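Local atomic coordinates of omega transaminase (Pseudomonas sp., PDB entry 5LHA), a protein that probably transfers amino groups between amines or amino acids and keto acids, aldehydes or ketones, using a pyridoxal phosphate cofactor, here bound as pyridoxamine phosphate. Residues D245-P248 with R249-E252; E252-R256 with H257-L261; Q363-E366 with Q367-L371; A406-P409 with S410-D414. One frame throughout, in Å; residues are numbered along the deposited sequence.

Contact 1. Residues D245-P248 with R249-E252; sequences DYWP and RLRE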
loop_
_atom_site.group_PDB
_atom_site.type_symbol
_atom_site.label_atom_id
_atom_site.label_comp_id
_atom_site.label_asym_id
_atom_site.label_seq_id
_atom_site.Cartn_x
_atom_site.Cartn_y
_atom_site.Cartn_z
ATOM N N ASP A 245 0.279 -33.384 -12.788
ATOM C CA ASP A 245 1.087 -32.547 -13.662
ATOM C C ASP A 245 1.055 -31.067 -13.286
ATOM O O ASP A 245 1.734 -30.267 -13.936
ATOM C CB ASP A 245 0.648 -32.737 -15.118
ATOM C CG ASP A 245 -0.849 -32.592 -15.297
ATOM O OD1 ASP A 245 -1.583 -32.699 -14.292
ATOM O OD2 ASP A 245 -1.293 -32.362 -16.442
ATOM N N TYR A 246 0.283 -30.676 -12.269
ATOM C CA TYR A 246 0.178 -29.256 -11.935
ATOM C C TYR A 246 1.492 -28.688 -11.399
ATOM O O TYR A 246 1.968 -27.652 -11.877
ATOM C CB TYR A 246 -0.952 -29.020 -10.937
ATOM C CG TYR A 246 -1.059 -27.565 -10.527
ATOM C CD1 TYR A 246 -1.504 -26.602 -11.426
ATOM C CD2 TYR A 246 -0.716 -27.153 -9.243
ATOM C CE1 TYR A 246 -1.604 -25.271 -11.063
ATOM C CE2 TYR A 246 -0.819 -25.824 -8.869
ATOM C CZ TYR A 246 -1.263 -24.889 -9.783
ATOM O OH TYR A 246 -1.363 -23.566 -9.413
ATOM N N TRP A 247 2.063 -29.313 -10.364
ATOM C CA TRP A 247 3.278 -28.766 -9.766
ATOM C C TRP A 247 4.471 -28.802 -10.722
ATOM O O TRP A 247 5.254 -27.843 -10.742
ATOM C CB TRP A 247 3.610 -29.480 -8.448
ATOM C CG TRP A 247 2.981 -28.787 -7.266
ATOM C CD1 TRP A 247 1.681 -28.884 -6.853
ATOM C CD2 TRP A 247 3.610 -27.844 -6.387
ATOM N NE1 TRP A 247 1.470 -28.079 -5.757
ATOM C CE2 TRP A 247 2.636 -27.428 -5.454
ATOM C CE3 TRP A 247 4.900 -27.318 -6.293
ATOM C CZ2 TRP A 247 2.918 -26.518 -4.434
ATOM C CZ3 TRP A 247 5.178 -26.415 -5.286
ATOM C CH2 TRP A 247 4.190 -26.021 -4.371
ATOM N N PRO A 248 4.657 -29.857 -11.526
ATOM C CA PRO A 248 5.703 -29.781 -12.564
ATOM C C PRO A 248 5.520 -28.629 -13.544
ATOM O O PRO A 248 6.508 -27.997 -13.940
ATOM C CB PRO A 248 5.599 -31.147 -13.254
ATOM C CG PRO A 248 5.115 -32.054 -12.171
ATOM C CD PRO A 248 4.148 -31.237 -11.376
ATOM N N ARG A 249 4.287 -28.338 -13.959
ATOM C CA ARG A 249 4.072 -27.205 -14.852
ATOM C C ARG A 249 4.098 -25.878 -14.112
ATOM O O ARG A 249 4.249 -24.829 -14.749
ATOM C CB ARG A 249 2.752 -27.366 -15.602
ATOM C CG ARG A 249 2.716 -28.577 -16.518
ATOM C CD ARG A 249 1.477 -28.565 -17.388
ATOM N NE ARG A 249 1.393 -27.336 -18.179
ATOM C CZ ARG A 249 0.513 -27.123 -19.154
ATOM N NH1 ARG A 249 -0.375 -28.060 -19.475
ATOM N NH2 ARG A 249 0.522 -25.969 -19.811
ATOM N N LEU A 250 3.941 -25.905 -12.785
ATOM C CA LEU A 250 4.218 -24.730 -11.967
ATOM C C LEU A 250 5.701 -24.384 -12.009
ATOM O O LEU A 250 6.081 -23.245 -12.306
ATOM C CB LEU A 250 3.772 -24.998 -10.533
ATOM C CG LEU A 250 3.268 -23.829 -9.699
ATOM C CD1 LEU A 250 2.142 -23.126 -10.430
ATOM C CD2 LEU A 250 2.800 -24.350 -8.353
ATOM N N ARG A 251 6.551 -25.377 -11.718
ATOM C CA ARG A 251 8.002 -25.216 -11.785
ATOM C C ARG A 251 8.449 -24.669 -13.136
ATOM O O ARG A 251 9.311 -23.786 -13.205
ATOM C CB ARG A 251 8.665 -26.569 -11.506
ATOM C CG ARG A 251 10.202 -26.621 -11.534
ATOM C CD ARG A 251 10.860 -25.924 -10.357
ATOM N NE ARG A 251 11.077 -24.499 -10.581
ATOM C CZ ARG A 251 11.617 -23.690 -9.678
ATOM N NH1 ARG A 251 11.979 -24.167 -8.498
ATOM N NH2 ARG A 251 11.790 -22.408 -9.945
ATOM N N GLU A 252 7.885 -25.196 -14.224
ATOM C CA GLU A 252 8.312 -24.770 -15.551
ATOM C C GLU A 252 7.965 -23.312 -15.802
ATOM O O GLU A 252 8.787 -22.550 -16.325
ATOM C CB GLU A 252 7.655 -25.641 -16.616
ATOM C CG GLU A 252 8.126 -27.072 -16.634
ATOM C CD GLU A 252 7.196 -27.955 -17.440
ATOM O OE1 GLU A 252 6.188 -27.433 -17.973
ATOM O OE2 GLU A 252 7.464 -29.169 -17.526
#
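Arg249 N reaches back to Asp245 O at 3.2 Å and closes the first turn of helix 246-256. Three more i to i+4 bonds follow: Leu250 N to Tyr246 O, Arg251 N to Trp247 O and Glu252 N to Pro248 O. The third residue of the helix is Pro248, which has no N-H to give; in a first turn no earlier carbonyl of the helix needs it.

The side-chain contact centres on Leu250. Its CD2 sits over one face of the Trp247 indole, 4.1 Å from the centroid of the six-membered ring and 10° off its normal, a CH-pi contact. The two side chains run side by side and point the same way. CD2 also touches Tyr246 CE2 at 3.9 Å. CD1 approaches the OH end of the phenol obliquely, 3.7 Å from Tyr246 OH. Tyr246 has CG anti to its own N (chi1 178°), which brings the far part of its ring back to Leu250. An alanine at Leu250 would remove both methyls and is likely to leave a gap between the phenol and the indole.

Toward helix 202-220, the aliphatic part of Arg249 folds over the first turn, with CG 3.2 Å from Asp245 O. Asp245 OD1 is bound by Thr206 of that helix. Arg251 NH1 bonds to Ala285 O, and NH2 makes salt bridges to Asp287 and Asp255. Trp247 also stacks on Trp282. Leu250 and Trp247 further touch strand 225-230. This is the start of the helix in a beta-alpha-beta crossover from strand 225-230 to strand 260-264, part of the large domain of a fold type I aminotransferase.

Contact 2. Residues E252-R256 with H257-L261; sequences EVCDR and HGILL
His257 turns its ring back onto the helix it follows. Its CG lies beside the backbone N and anti to the carbonyl carbon (chi1 -54°), which brings ND1 within 3.0 Å of Val253 O. ND1 is the donor in this bond, and the carbonyl oxygen lies at the ring edge, 19° out of the ring plane. One face of the imidazole rests on the preceding residue: Arg256 CB is 3.9 Å from the ring centroid, a CH-pi contact. The rest of the Arg256 chain leads away and ends in a salt bridge from NH1 to Glu214.

Cys254 has SG beside its own N (chi1 -72°) and directs it to the returning chain. There SG packs 4.2 Å from Ile259 CG2 and 4.3 Å from Leu261 CB.

The backbone between these groups forms a Schellman motif. Ile259 N bonds to Cys254 O at 2.9 Å, and Gly258 N makes a weak bond to Asp255 O at 3.3 Å. Gly258 is the C-prime residue and has positive phi, a conformation that costs glycine little. Cys254 O also accepts from His257 N. These two donors come from opposite faces of the carbonyl plane.

The turn leads from helix 246-256 into strand 260-264. Val253 and His257 face helix 202-220, while Ile259 and Leu261 pack on strand 225-230. Leu260 points the other way, onto helix 124-141, and its backbone pairs with Leu228.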
loop_
_atom_site.group_PDB
_atom_site.type_symbol
_atom_site.label_atom_id
_atom_site.label_comp_id
_atom_site.label_asym_id
_atom_site.label_seq_id
_atom_site.Cartn_x
_atom_site.Cartn_y
_atom_site.Cartn_z
ATOM N N GLU A 252 7.885 -25.196 -14.224
ATOM C CA GLU A 252 8.312 -24.770 -15.551
ATOM C C GLU A 252 7.965 -23.312 -15.802
ATOM O O GLU A 252 8.787 -22.550 -16.325
ATOM C CB GLU A 252 7.655 -25.641 -16.616
ATOM C CG GLU A 252 8.126 -27.072 -16.634
ATOM C CD GLU A 252 7.196 -27.955 -17.440
ATOM O OE1 GLU A 252 6.188 -27.433 -17.973
ATOM O OE2 GLU A 252 7.464 -29.169 -17.526
ATOM N N VAL A 253 6.751 -22.902 -15.431
ATOM C CA VAL A 253 6.315 -21.534 -15.699
ATOM C C VAL A 253 7.143 -20.536 -14.900
ATOM O O VAL A 253 7.537 -19.483 -15.417
ATOM C CB VAL A 253 4.807 -21.392 -15.409
ATOM C CG1 VAL A 253 4.374 -19.944 -15.539
ATOM C CG2 VAL A 253 4.007 -22.256 -16.367
ATOM N N CYS A 254 7.435 -20.857 -13.637
ATOM C CA CYS A 254 8.281 -19.989 -12.825
ATOM C C CYS A 254 9.673 -19.858 -13.431
ATOM O O CYS A 254 10.289 -18.786 -13.375
ATOM C CB CYS A 254 8.371 -20.529 -11.395
ATOM S SG CYS A 254 6.866 -20.356 -10.398
ATOM N N ASP A 255 10.178 -20.940 -14.028
ATOM C CA ASP A 255 11.509 -20.906 -14.628
ATOM C C ASP A 255 11.554 -19.989 -15.844
ATOM O O ASP A 255 12.554 -19.297 -16.067
ATOM C CB ASP A 255 11.945 -22.318 -15.024
ATOM C CG ASP A 255 12.369 -23.155 -13.839
ATOM O OD1 ASP A 255 12.846 -22.584 -12.835
ATOM O OD2 ASP A 255 12.237 -24.395 -13.924
ATOM N N ARG A 256 10.476 -19.961 -16.634
ATOM C CA ARG A 256 10.393 -19.055 -17.777
ATOM C C ARG A 256 10.654 -17.610 -17.376
ATOM O O ARG A 256 11.111 -16.808 -18.197
ATOM C CB ARG A 256 9.015 -19.169 -18.432
ATOM C CG ARG A 256 9.027 -19.297 -19.953
ATOM C CD ARG A 256 7.674 -19.795 -20.450
ATOM N NE ARG A 256 7.384 -21.117 -19.897
ATOM C CZ ARG A 256 6.187 -21.694 -19.898
ATOM N NH1 ARG A 256 5.147 -21.064 -20.424
ATOM N NH2 ARG A 256 6.036 -22.899 -19.362
ATOM N N HIS A 257 10.335 -17.249 -16.137
ATOM C CA HIS A 257 10.387 -15.861 -15.697
ATOM C C HIS A 257 11.311 -15.651 -14.504
ATOM O O HIS A 257 11.310 -14.563 -13.915
ATOM C CB HIS A 257 8.967 -15.381 -15.393
ATOM C CG HIS A 257 8.028 -15.592 -16.537
ATOM N ND1 HIS A 257 7.232 -16.713 -16.643
ATOM C CD2 HIS A 257 7.800 -14.861 -17.654
ATOM C CE1 HIS A 257 6.531 -16.648 -17.761
ATOM N NE2 HIS A 257 6.858 -15.535 -18.393
ATOM N N GLY A 258 12.072 -16.670 -14.116
ATOM C CA GLY A 258 12.963 -16.591 -12.977
ATOM C C GLY A 258 12.283 -16.429 -11.640
ATOM O O GLY A 258 12.964 -16.159 -10.647
ATOM N N ILE A 259 10.962 -16.619 -11.583
ATOM C CA ILE A 259 10.208 -16.412 -10.353
ATOM C C ILE A 259 10.536 -17.517 -9.366
ATOM O O ILE A 259 10.625 -18.696 -9.733
ATOM C CB ILE A 259 8.705 -16.372 -10.673
ATOM C CG1 ILE A 259 8.400 -15.141 -11.535
ATOM C CG2 ILE A 259 7.855 -16.443 -9.389
ATOM C CD1 ILE A 259 7.057 -15.183 -12.218
ATOM N N LEU A 260 10.741 -17.141 -8.107
ATOM C CA LEU A 260 11.057 -18.119 -7.078
ATOM C C LEU A 260 9.811 -18.907 -6.705
ATOM O O LEU A 260 8.734 -18.335 -6.497
ATOM C CB LEU A 260 11.617 -17.433 -5.836
ATOM C CG LEU A 260 12.850 -16.553 -6.008
ATOM C CD1 LEU A 260 13.119 -15.824 -4.704
ATOM C CD2 LEU A 260 14.055 -17.388 -6.421
ATOM N N LEU A 261 9.968 -20.222 -6.580
ATOM C CA LEU A 261 8.865 -21.103 -6.211
ATOM C C LEU A 261 9.056 -21.515 -4.759
ATOM O O LEU A 261 10.029 -22.200 -4.425
ATOM C CB LEU A 261 8.791 -22.306 -7.147
ATOM C CG LEU A 261 7.679 -23.310 -6.838
ATOM C CD1 LEU A 261 6.312 -22.637 -6.822
ATOM C CD2 LEU A 261 7.706 -24.438 -7.857
#

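Contact 3. Residues Q363-E366 with Q367-L371; sequences QLLE and QLQPL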
loop_
_atom_site.group_PDB
_atom_site.type_symbol
_atom_site.label_atom_id
_atom_site.label_comp_id
_atom_site.label_asym_id
_atom_site.label_seq_id
_atom_site.Cartn_x
_atom_site.Cartn_y
_atom_site.Cartn_z
ATOM N N GLN A 363 -5.608 -47.043 2.133
ATOM C CA GLN A 363 -6.569 -47.940 2.764
ATOM C C GLN A 363 -7.703 -47.156 3.417
ATOM O O GLN A 363 -8.885 -47.438 3.185
ATOM C CB GLN A 363 -5.832 -48.837 3.769
ATOM C CG GLN A 363 -6.701 -49.756 4.633
ATOM C CD GLN A 363 -5.927 -50.376 5.805
ATOM O OE1 GLN A 363 -4.707 -50.564 5.729
ATOM N NE2 GLN A 363 -6.639 -50.700 6.888
ATOM N N LEU A 364 -7.360 -46.137 4.211
ATOM C CA LEU A 364 -8.391 -45.362 4.894
ATOM C C LEU A 364 -9.292 -44.644 3.895
ATOM O O LEU A 364 -10.523 -44.676 4.028
ATOM C CB LEU A 364 -7.739 -44.359 5.851
ATOM C CG LEU A 364 -8.626 -43.396 6.645
ATOM C CD1 LEU A 364 -9.648 -44.156 7.489
ATOM C CD2 LEU A 364 -7.797 -42.465 7.515
ATOM N N LEU A 365 -8.696 -44.011 2.874
ATOM C CA LEU A 365 -9.476 -43.306 1.854
ATOM C C LEU A 365 -10.418 -44.259 1.127
ATOM O O LEU A 365 -11.587 -43.932 0.889
ATOM C CB LEU A 365 -8.534 -42.620 0.859
ATOM C CG LEU A 365 -9.127 -41.770 -0.279
ATOM C CD1 LEU A 365 -9.776 -40.507 0.256
ATOM C CD2 LEU A 365 -8.073 -41.422 -1.323
ATOM N N GLU A 366 -9.922 -45.449 0.786
ATOM C CA GLU A 366 -10.744 -46.477 0.156
ATOM C C GLU A 366 -11.969 -46.797 1.000
ATOM O O GLU A 366 -13.088 -46.890 0.484
ATOM C CB GLU A 366 -9.901 -47.740 -0.037
ATOM C CG GLU A 366 -10.682 -49.017 -0.349
ATOM C CD GLU A 366 -9.803 -50.276 -0.287
ATOM O OE1 GLU A 366 -8.564 -50.139 -0.140
ATOM O OE2 GLU A 366 -10.353 -51.403 -0.361
ATOM N N GLN A 367 -11.770 -46.977 2.305
ATOM C CA GLN A 367 -12.854 -47.364 3.199
ATOM C C GLN A 367 -13.892 -46.263 3.387
ATOM O O GLN A 367 -15.012 -46.554 3.824
ATOM C CB GLN A 367 -12.267 -47.768 4.552
ATOM C CG GLN A 367 -11.448 -49.039 4.511
ATOM C CD GLN A 367 -10.932 -49.434 5.879
ATOM O OE1 GLN A 367 -9.726 -49.600 6.072
ATOM N NE2 GLN A 367 -11.840 -49.579 6.843
ATOM N N LEU A 368 -13.546 -45.009 3.081
ATOM C CA LEU A 368 -14.457 -43.884 3.254
ATOM C C LEU A 368 -15.329 -43.609 2.035
ATOM O O LEU A 368 -16.312 -42.868 2.154
ATOM C CB LEU A 368 -13.651 -42.631 3.620
ATOM C CG LEU A 368 -13.010 -42.708 5.016
ATOM C CD1 LEU A 368 -11.882 -41.700 5.179
ATOM C CD2 LEU A 368 -14.059 -42.517 6.102
ATOM N N GLN A 369 -14.997 -44.176 0.880
ATOM C CA GLN A 369 -15.780 -43.915 -0.325
ATOM C C GLN A 369 -17.243 -44.337 -0.230
ATOM O O GLN A 369 -18.095 -43.596 -0.750
ATOM C CB GLN A 369 -15.086 -44.561 -1.525
ATOM C CG GLN A 369 -13.730 -43.931 -1.775
ATOM C CD GLN A 369 -13.844 -42.429 -1.988
ATOM O OE1 GLN A 369 -14.650 -41.968 -2.785
ATOM N NE2 GLN A 369 -13.061 -41.659 -1.240
ATOM N N PRO A 370 -17.607 -45.481 0.362
ATOM C CA PRO A 370 -19.039 -45.818 0.472
ATOM C C PRO A 370 -19.872 -44.787 1.214
ATOM O O PRO A 370 -21.093 -44.756 1.018
ATOM C CB PRO A 370 -19.023 -47.160 1.217
ATOM C CG PRO A 370 -17.737 -47.764 0.827
ATOM C CD PRO A 370 -16.763 -46.618 0.770
ATOM N N LEU A 371 -19.259 -43.941 2.046
ATOM C CA LEU A 371 -20.005 -42.873 2.707
ATOM C C LEU A 371 -20.635 -41.932 1.689
ATOM O O LEU A 371 -21.707 -41.365 1.936
ATOM C CB LEU A 371 -19.097 -42.091 3.660
ATOM C CG LEU A 371 -18.704 -42.699 5.012
ATOM C CD1 LEU A 371 -17.742 -41.762 5.729
ATOM C CD2 LEU A 371 -19.909 -43.015 5.890
#
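Gln363 and Gln367 lie side by side, one turn apart, with amide planes 9° from coplanar. Gln363 NE2 gives a weak hydrogen bond to Gln367 OE1 at 3.4 Å. The same oxygen is 3.4 Å from Gln363 CG, so it rests along the aliphatic part as well. Both chains are extended beyond CG, but Gln363 starts with CG anti to its N (chi1 174°) and Gln367 with CG beside its N. In the backbone, Gln367 N bonds to Gln363 O at 3.1 Å. A leucine in place of Gln367 would probably leave Gln363 NE2 without this acceptor and its amide freer to turn.

The next bonds are less regular, as the helix comes to its end. Leu368 N has Leu365 O at 3.1 Å, above the carbonyl plane, and only a weak bond to Leu364 O. Gln369 N bonds weakly to both Leu365 O and Glu366 O. The Gln369 side chain folds back, and its NE2 finds its main partner in Val381 O on strand 378-384. The same NE2 also reaches Leu365 O, weakly, at 3.4 Å. Leu365 O thus gathers several donors, and the amide nitrogen links the helix end to the sheet.

On the buried side, Leu364 CG meets Leu368 CD1 at 4.0 Å. Leu364 also touches strand 387-393 and helix 440-457, and Leu368 touches strand 378-384.

The chemistry implies a helix end where several long bonds and a side-chain amide share the late carbonyls, while leucines supply the apolar contact.

Contact 4. Residues A406-P409 with S410-D414; sequences AGQP and SRIAD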
loop_
_atom_site.group_PDB
_atom_site.type_symbol
_atom_site.label_atom_id
_atom_site.label_comp_id
_atom_site.label_asym_id
_atom_site.label_seq_id
_atom_site.Cartn_x
_atom_site.Cartn_y
_atom_site.Cartn_z
ATOM N N ALA A 406 -25.200 -23.179 10.283
ATOM C CA ALA A 406 -26.257 -24.106 10.668
ATOM C C ALA A 406 -25.779 -25.123 11.701
ATOM O O ALA A 406 -26.609 -25.726 12.396
ATOM C CB ALA A 406 -26.806 -24.821 9.434
ATOM N N GLY A 407 -24.466 -25.334 11.808
ATOM C CA GLY A 407 -23.893 -26.144 12.865
ATOM C C GLY A 407 -23.880 -27.637 12.633
ATOM O O GLY A 407 -23.451 -28.378 13.528
ATOM N N GLN A 408 -24.290 -28.105 11.458
ATOM C CA GLN A 408 -24.309 -29.540 11.191
ATOM C C GLN A 408 -22.914 -30.176 11.154
ATOM O O GLN A 408 -22.748 -31.283 11.682
ATOM C CB GLN A 408 -25.049 -29.845 9.885
ATOM C CG GLN A 408 -25.194 -31.343 9.639
ATOM C CD GLN A 408 -26.069 -31.686 8.452
ATOM O OE1 GLN A 408 -26.357 -30.837 7.603
ATOM N NE2 GLN A 408 -26.470 -32.950 8.370
ATOM N N PRO A 409 -21.898 -29.550 10.536
ATOM C CA PRO A 409 -20.564 -30.178 10.546
ATOM C C PRO A 409 -19.969 -30.404 11.927
ATOM O O PRO A 409 -19.345 -31.447 12.153
ATOM C CB PRO A 409 -19.714 -29.187 9.740
ATOM C CG PRO A 409 -20.666 -28.518 8.856
ATOM C CD PRO A 409 -21.922 -28.368 9.652
ATOM N N SER A 410 -20.114 -29.460 12.859
ATOM C CA SER A 410 -19.593 -29.717 14.199
ATOM C C SER A 410 -20.413 -30.770 14.931
ATOM O O SER A 410 -19.869 -31.497 15.770
ATOM C CB SER A 410 -19.535 -28.436 15.026
ATOM O OG SER A 410 -18.956 -28.712 16.296
ATOM N N ARG A 411 -21.718 -30.856 14.647
ATOM C CA ARG A 411 -22.536 -31.882 15.287
ATOM C C ARG A 411 -22.080 -33.274 14.879
ATOM O O ARG A 411 -22.012 -34.186 15.716
ATOM C CB ARG A 411 -24.013 -31.686 14.947
ATOM C CG ARG A 411 -24.678 -30.571 15.724
ATOM C CD ARG A 411 -26.188 -30.669 15.662
ATOM N NE ARG A 411 -26.708 -30.770 14.298
ATOM C CZ ARG A 411 -27.031 -29.728 13.535
ATOM N NH1 ARG A 411 -26.876 -28.492 13.991
ATOM N NH2 ARG A 411 -27.513 -29.922 12.312
ATOM N N ILE A 412 -21.778 -33.457 13.591
ATOM C CA ILE A 412 -21.191 -34.711 13.130
ATOM C C ILE A 412 -19.868 -34.960 13.841
ATOM O O ILE A 412 -19.586 -36.077 14.291
ATOM C CB ILE A 412 -21.032 -34.681 11.598
ATOM C CG1 ILE A 412 -22.406 -34.732 10.931
ATOM C CG2 ILE A 412 -20.152 -35.814 11.121
ATOM C CD1 ILE A 412 -22.418 -34.214 9.504
ATOM N N ALA A 413 -19.051 -33.915 13.975
ATOM C CA ALA A 413 -17.780 -34.043 14.673
ATOM C C ALA A 413 -17.979 -34.488 16.115
ATOM O O ALA A 413 -17.261 -35.369 16.603
ATOM C CB ALA A 413 -17.024 -32.718 14.626
ATOM N N ASP A 414 -18.953 -33.899 16.815
ATOM C CA ASP A 414 -19.185 -34.291 18.201
ATOM C C ASP A 414 -19.563 -35.761 18.297
ATOM O O ASP A 414 -19.045 -36.485 19.158
ATOM C CB ASP A 414 -20.264 -33.417 18.836
ATOM C CG ASP A 414 -19.811 -31.989 19.037
ATOM O OD1 ASP A 414 -18.690 -31.659 18.601
ATOM O OD2 ASP A 414 -20.572 -31.198 19.639
#
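The guanidinium of Arg411 lies with one face over the backbone of Gly407 and Gln408. Gln408 CA stands 3.4 Å above its plane, offset toward the rim. At the edge is Ala406 O, which accepts a hydrogen bond from NH1 at 3.2 Å, 16° out of the guanidinium plane. The amide plane of Gln408 is turned 18° from the guanidinium, and the two side chains cross at about a right angle.

The site is the N-terminus of helix 408-418, with Gly407 at the N-cap position. Gly407 has positive phi. A CB here would lie against Arg411 NH1, so the missing side chain probably helps the guanidinium to lie flat on the backbone. Arg411 starts with CG beside its N and bends at chi3 (-52°), which folds the chain back over the cap.

The helical bonds begin at the cap. Arg411 N binds Gly407 O, Ile412 N binds Gln408 O and Ala413 N binds Pro409 O. Gln408 NE2 bonds to Cys457 O, at the end of helix 440-457. Ile412 packs on that same helix through Ala453 and Phe454, and Pro409 touches Leu402.

The aliphatic part of Gln408 touches two side chains of its own helix: CB lies 3.5 Å from Arg411 NH2, and CG is 4.0 Å from Ile412 CD1.

Overall arrangement
Contacts 1 and 2 are the start and end of helix 246-256. They share Glu252, and their centres are 10 Å apart. They touch where Trp247 CZ3 meets Leu261 CD2 at 4.1 Å. Contact 1 lies nearer the cofactor: the Trp247 side chain is about 10 Å from a bound PMP, that of Leu261 about 14 Å. Strand 260-264, which contact 2 opens, carries Asp264 of the PMP pocket. Contacts 3 and 4 both pack on helix 440-457, with centres 20 Å apart and nearest atoms about 8 Å apart. Contacts 2 and 4 lie on opposite sides of the chain's centre, their centres about 43 Å apart.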